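PDB 3PM6: putative fructose-bisphosphate aldolase from Coccidioides immitis, which is a putative class II fructose-bisphosphate aldolase, a zinc-containing enzyme of the TIM-barrel superfamily. Local coordinates for residues A146-E158 with L167-F180. Sequence-based numbering, arbitrary orientation.
Sequences ATEAEPGRIEGGE and LEGVLTTPEESEEF
R153 and V170 face each other as a single antiparallel, hydrogen-bonded bridge. R153 N donates to V170 O at 2.8 Å, nearly straight at 173°, and V170 N returns a bond to R153 O at 3.1 Å. The R153 side chain leaves with CG anti to the backbone N (chi1 -166°) and bends about the CG-CD bond (chi3 -63°), which brings NH1 to 2.9 Å from E168 O, in the carbonyl plane on a lone pair but somewhat tilted from the guanidinium plane. L167 CD1 lies over one face of that group and V170 CG2 over the other. NE, NH1 and NH2 thus each bond a backbone carbonyl, those of S122, E168 and F124. Beyond the bridge, one water links E155 OE2 to L167 O.

Toward the barrel, P151 is the centre of an inverse gamma turn and packs against the face of helix 174-181 that carries E176, S177 and F180. Its CA sits over a face of the F180 ring, 4.0 Å from the centroid, a CH-pi contact, and P151 CB touches F180 CD2 at 3.6 Å. T172 OG1 donates to P151 O at 2.7 Å from above the carbonyl plane, and A191 N also bonds this hydroxyl. T173 N-caps the helix, its OG1 accepting from E176 N.

E150 OE2 accepts from I154 N, a bond that spans the turn and probably helps to hold it; the side chain of E150 lies about 6 Å from the zinc bound by H91, H196 and H227. The contact belongs to the strand 146-149, helix 174-181, strand 187-188 beta-alpha-beta unit, its long loop folded back on itself at the strand's C-terminal end, where TIM barrels carry their active sites.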
loop_
_atom_site.group_PDB
_atom_site.type_symbol
_atom_site.label_atom_id
_atom_site.label_comp_id
_atom_site.label_asym_id
_atom_site.label_seq_id
_atom_site.Cartn_x
_atom_site.Cartn_y
_atom_site.Cartn_z
ATOM N N ALA A 146 7.229 -20.472 7.145
ATOM C CA ALA A 146 7.450 -20.692 8.560
ATOM C C ALA A 146 6.177 -20.349 9.378
ATOM O O ALA A 146 5.292 -19.640 8.891
ATOM C CB ALA A 146 8.613 -19.840 9.021
ATOM N N THR A 147 6.068 -20.855 10.601
ATOM C CA THR A 147 4.802 -20.741 11.346
ATOM C C THR A 147 4.992 -20.450 12.818
ATOM O O THR A 147 5.997 -20.814 13.407
ATOM C CB THR A 147 3.900 -21.997 11.245
ATOM O OG1 THR A 147 4.583 -23.110 11.780
ATOM C CG2 THR A 147 3.493 -22.306 9.830
ATOM N N GLU A 148 4.006 -19.791 13.388
ATOM C CA GLU A 148 3.990 -19.435 14.808
ATOM C C GLU A 148 2.660 -19.943 15.281
ATOM O O GLU A 148 1.692 -19.858 14.541
ATOM C CB GLU A 148 4.060 -17.916 14.956
ATOM C CG GLU A 148 3.864 -17.362 16.364
ATOM C CD GLU A 148 3.938 -15.835 16.394
ATOM O OE1 GLU A 148 4.791 -15.247 15.678
ATOM O OE2 GLU A 148 3.131 -15.217 17.124
ATOM N N ALA A 149 2.612 -20.450 16.507
ATOM C CA ALA A 149 1.387 -20.904 17.115
ATOM C C ALA A 149 1.308 -20.426 18.548
ATOM O O ALA A 149 2.308 -19.968 19.117
ATOM C CB ALA A 149 1.294 -22.422 17.045
ATOM N N GLU A 150 0.101 -20.477 19.097
ATOM C CA GLU A 150 -0.159 -20.002 20.465
ATOM C C GLU A 150 -0.592 -21.131 21.401
ATOM O O GLU A 150 -1.770 -21.544 21.414
ATOM C CB GLU A 150 -1.236 -18.926 20.451
ATOM C CG GLU A 150 -1.503 -18.283 21.806
ATOM C CD GLU A 150 -2.405 -17.045 21.669
ATOM O OE1 GLU A 150 -2.160 -16.208 20.787
ATOM O OE2 GLU A 150 -3.337 -16.900 22.462
ATOM N N PRO A 151 0.335 -21.611 22.235
ATOM C CA PRO A 151 0.008 -22.733 23.133
ATOM C C PRO A 151 -0.691 -22.207 24.367
ATOM O O PRO A 151 -0.200 -22.381 25.489
ATOM C CB PRO A 151 1.382 -23.287 23.505
ATOM C CG PRO A 151 2.310 -22.139 23.368
ATOM C CD PRO A 151 1.703 -21.121 22.440
ATOM N N GLY A 152 -1.838 -21.571 24.169
ATOM C CA GLY A 152 -2.598 -21.029 25.308
ATOM C C GLY A 152 -3.636 -20.112 24.730
ATOM O O GLY A 152 -3.956 -20.252 23.553
ATOM N N ARG A 153 -4.171 -19.203 25.541
ATOM C CA ARG A 153 -5.115 -18.191 25.059
ATOM C C ARG A 153 -4.878 -16.837 25.732
ATOM O O ARG A 153 -5.238 -16.639 26.898
ATOM C CB ARG A 153 -6.567 -18.616 25.283
ATOM C CG ARG A 153 -7.562 -17.748 24.489
ATOM C CD ARG A 153 -8.993 -18.196 24.788
ATOM N NE ARG A 153 -9.151 -19.575 24.323
ATOM C CZ ARG A 153 -9.802 -20.530 24.981
ATOM N NH1 ARG A 153 -10.378 -20.279 26.166
ATOM N NH2 ARG A 153 -9.885 -21.744 24.438
ATOM N N ILE A 154 -4.256 -15.936 24.972
ATOM C CA ILE A 154 -4.163 -14.534 25.300
ATOM C C ILE A 154 -5.548 -13.912 25.153
ATOM O O ILE A 154 -6.268 -14.146 24.158
ATOM C CB ILE A 154 -3.068 -13.818 24.413
ATOM C CG1 ILE A 154 -1.699 -14.477 24.643
ATOM C CG2 ILE A 154 -2.969 -12.335 24.775
ATOM C CD1 ILE A 154 -0.637 -14.143 23.580
ATOM N N GLU A 155 -5.948 -13.140 26.156
ATOM C CA GLU A 155 -7.243 -12.484 26.126
ATOM C C GLU A 155 -7.181 -11.133 25.443
ATOM O O GLU A 155 -6.130 -10.509 25.360
ATOM C CB GLU A 155 -7.770 -12.311 27.551
ATOM C CG GLU A 155 -8.097 -13.646 28.220
ATOM C CD GLU A 155 -8.713 -13.471 29.599
ATOM O OE1 GLU A 155 -7.949 -13.503 30.587
ATOM O OE2 GLU A 155 -9.953 -13.299 29.687
ATOM N N GLY A 156 -8.320 -10.663 24.976
ATOM C CA GLY A 156 -8.404 -9.286 24.454
ATOM C C GLY A 156 -8.525 -9.254 22.934
ATOM O O GLY A 156 -8.395 -10.273 22.254
ATOM N N GLY A 157 -8.810 -8.061 22.427
ATOM C CA GLY A 157 -8.956 -7.862 20.997
ATOM C C GLY A 157 -8.194 -6.609 20.609
ATOM O O GLY A 157 -7.820 -5.796 21.476
ATOM N N GLU A 158 -7.972 -6.469 19.309
ATOM C CA GLU A 158 -7.444 -5.229 18.704
ATOM C C GLU A 158 -8.172 -5.041 17.363
ATOM O O GLU A 158 -8.911 -5.922 16.943
ATOM C CB GLU A 158 -5.893 -5.300 18.565
ATOM C CG GLU A 158 -5.197 -5.514 19.958
ATOM C CD GLU A 158 -3.673 -5.587 19.925
ATOM O OE1 GLU A 158 -3.143 -5.597 18.815
ATOM O OE2 GLU A 158 -3.005 -5.636 21.006
ATOM N N LEU A 167 -14.672 -16.174 26.344
ATOM C CA LEU A 167 -13.571 -17.158 26.450
ATOM C C LEU A 167 -12.684 -16.816 27.630
ATOM O O LEU A 167 -12.402 -15.627 27.882
ATOM C CB LEU A 167 -12.711 -17.236 25.162
ATOM C CG LEU A 167 -13.359 -17.692 23.850
ATOM C CD1 LEU A 167 -12.363 -17.623 22.710
ATOM C CD2 LEU A 167 -13.966 -19.109 23.952
ATOM N N GLU A 168 -12.231 -17.851 28.331
ATOM C CA GLU A 168 -11.324 -17.675 29.484
ATOM C C GLU A 168 -9.868 -17.590 29.011
ATOM O O GLU A 168 -9.495 -18.151 27.975
ATOM C CB GLU A 168 -11.443 -18.856 30.464
ATOM C CG GLU A 168 -12.742 -18.923 31.279
ATOM C CD GLU A 168 -12.831 -20.216 32.108
ATOM O OE1 GLU A 168 -11.764 -20.809 32.413
ATOM O OE2 GLU A 168 -13.969 -20.646 32.439
ATOM N N GLY A 169 -9.058 -16.880 29.771
ATOM C CA GLY A 169 -7.621 -16.897 29.598
ATOM C C GLY A 169 -7.097 -18.283 29.889
ATOM O O GLY A 169 -7.607 -18.962 30.792
ATOM N N VAL A 170 -6.149 -18.719 29.067
ATOM C CA VAL A 170 -5.388 -19.961 29.309
ATOM C C VAL A 170 -3.888 -19.631 29.251
ATOM O O VAL A 170 -3.323 -19.350 28.169
ATOM C CB VAL A 170 -5.722 -21.133 28.320
ATOM C CG1 VAL A 170 -4.903 -22.413 28.665
ATOM C CG2 VAL A 170 -7.213 -21.470 28.302
ATOM N N LEU A 171 -3.267 -19.676 30.433
ATOM C CA LEU A 171 -1.825 -19.553 30.614
ATOM C C LEU A 171 -1.017 -20.723 30.083
ATOM O O LEU A 171 -1.391 -21.889 30.232
ATOM C CB LEU A 171 -1.496 -19.326 32.101
ATOM C CG LEU A 171 -2.073 -18.049 32.726
ATOM C CD1 LEU A 171 -1.668 -17.937 34.223
ATOM C CD2 LEU A 171 -1.641 -16.784 31.937
ATOM N N THR A 172 0.134 -20.423 29.500
ATOM C CA THR A 172 0.918 -21.467 28.845
ATOM C C THR A 172 1.797 -22.218 29.837
ATOM O O THR A 172 2.492 -21.599 30.626
ATOM C CB THR A 172 1.815 -20.861 27.747
ATOM O OG1 THR A 172 0.994 -20.289 26.712
ATOM C CG2 THR A 172 2.691 -21.914 27.160
ATOM N N THR A 173 1.773 -23.554 29.775
ATOM C CA THR A 173 2.671 -24.379 30.568
ATOM C C THR A 173 3.778 -24.914 29.684
ATOM O O THR A 173 3.628 -24.954 28.459
ATOM C CB THR A 173 1.922 -25.582 31.215
ATOM O OG1 THR A 173 1.317 -26.391 30.185
ATOM C CG2 THR A 173 0.834 -25.072 32.185
ATOM N N PRO A 174 4.908 -25.335 30.295
ATOM C CA PRO A 174 5.913 -26.066 29.526
ATOM C C PRO A 174 5.327 -27.287 28.827
ATOM O O PRO A 174 5.731 -27.591 27.715
ATOM C CB PRO A 174 6.936 -26.512 30.599
ATOM C CG PRO A 174 6.823 -25.491 31.634
ATOM C CD PRO A 174 5.365 -25.079 31.676
ATOM N N GLU A 175 4.382 -27.976 29.465
ATOM C CA GLU A 175 3.865 -29.203 28.861
ATOM C C GLU A 175 3.041 -28.905 27.591
ATOM O O GLU A 175 3.249 -29.558 26.559
ATOM C CB GLU A 175 3.116 -30.097 29.872
ATOM N N GLU A 176 2.157 -27.903 27.635
ATOM C CA GLU A 176 1.387 -27.552 26.420
ATOM C C GLU A 176 2.372 -27.049 25.350
ATOM O O GLU A 176 2.225 -27.382 24.177
ATOM C CB GLU A 176 0.201 -26.586 26.675
ATOM C CG GLU A 176 -0.577 -26.111 25.376
ATOM C CD GLU A 176 -1.879 -25.344 25.642
ATOM O OE1 GLU A 176 -2.206 -25.084 26.817
ATOM O OE2 GLU A 176 -2.603 -25.009 24.669
ATOM N N SER A 177 3.417 -26.332 25.771
ATOM C CA SER A 177 4.471 -25.868 24.847
ATOM C C SER A 177 5.141 -27.017 24.106
ATOM O O SER A 177 5.244 -26.991 22.869
ATOM C CB SER A 177 5.523 -25.058 25.589
ATOM O OG SER A 177 4.964 -23.887 26.146
ATOM N N GLU A 178 5.592 -28.015 24.871
ATOM C CA GLU A 178 6.118 -29.287 24.339
ATOM C C GLU A 178 5.151 -29.947 23.368
ATOM O O GLU A 178 5.566 -30.339 22.284
ATOM C CB GLU A 178 6.433 -30.268 25.490
ATOM C CG GLU A 178 7.807 -30.068 26.151
ATOM C CD GLU A 178 7.884 -30.646 27.567
ATOM O OE1 GLU A 178 7.131 -31.619 27.849
ATOM O OE2 GLU A 178 8.681 -30.120 28.401
ATOM N N GLU A 179 3.876 -30.067 23.749
ATOM C CA GLU A 179 2.857 -30.592 22.819
ATOM C C GLU A 179 2.876 -29.812 21.498
ATOM O O GLU A 179 2.810 -30.413 20.429
ATOM C CB GLU A 179 1.416 -30.625 23.415
ATOM C CG GLU A 179 1.299 -31.197 24.877
ATOM C CD GLU A 179 -0.158 -31.232 25.459
ATOM O OE1 GLU A 179 -0.432 -30.727 26.606
ATOM O OE2 GLU A 179 -1.016 -31.817 24.762
ATOM N N PHE A 180 2.988 -28.483 21.558
ATOM C CA PHE A 180 2.962 -27.680 20.324
ATOM C C PHE A 180 4.239 -27.803 19.478
ATOM O O PHE A 180 4.172 -27.775 18.236
ATOM C CB PHE A 180 2.570 -26.230 20.583
ATOM C CG PHE A 180 1.093 -26.017 20.604
ATOM C CD1 PHE A 180 0.430 -25.626 19.456
ATOM C CD2 PHE A 180 0.358 -26.223 21.769
ATOM C CE1 PHE A 180 -0.927 -25.457 19.467
ATOM C CE2 PHE A 180 -1.007 -26.047 21.781
ATOM C CZ PHE A 180 -1.654 -25.659 20.642
HETATM O O HOH W 1 -11.421 -13.167 27.601
#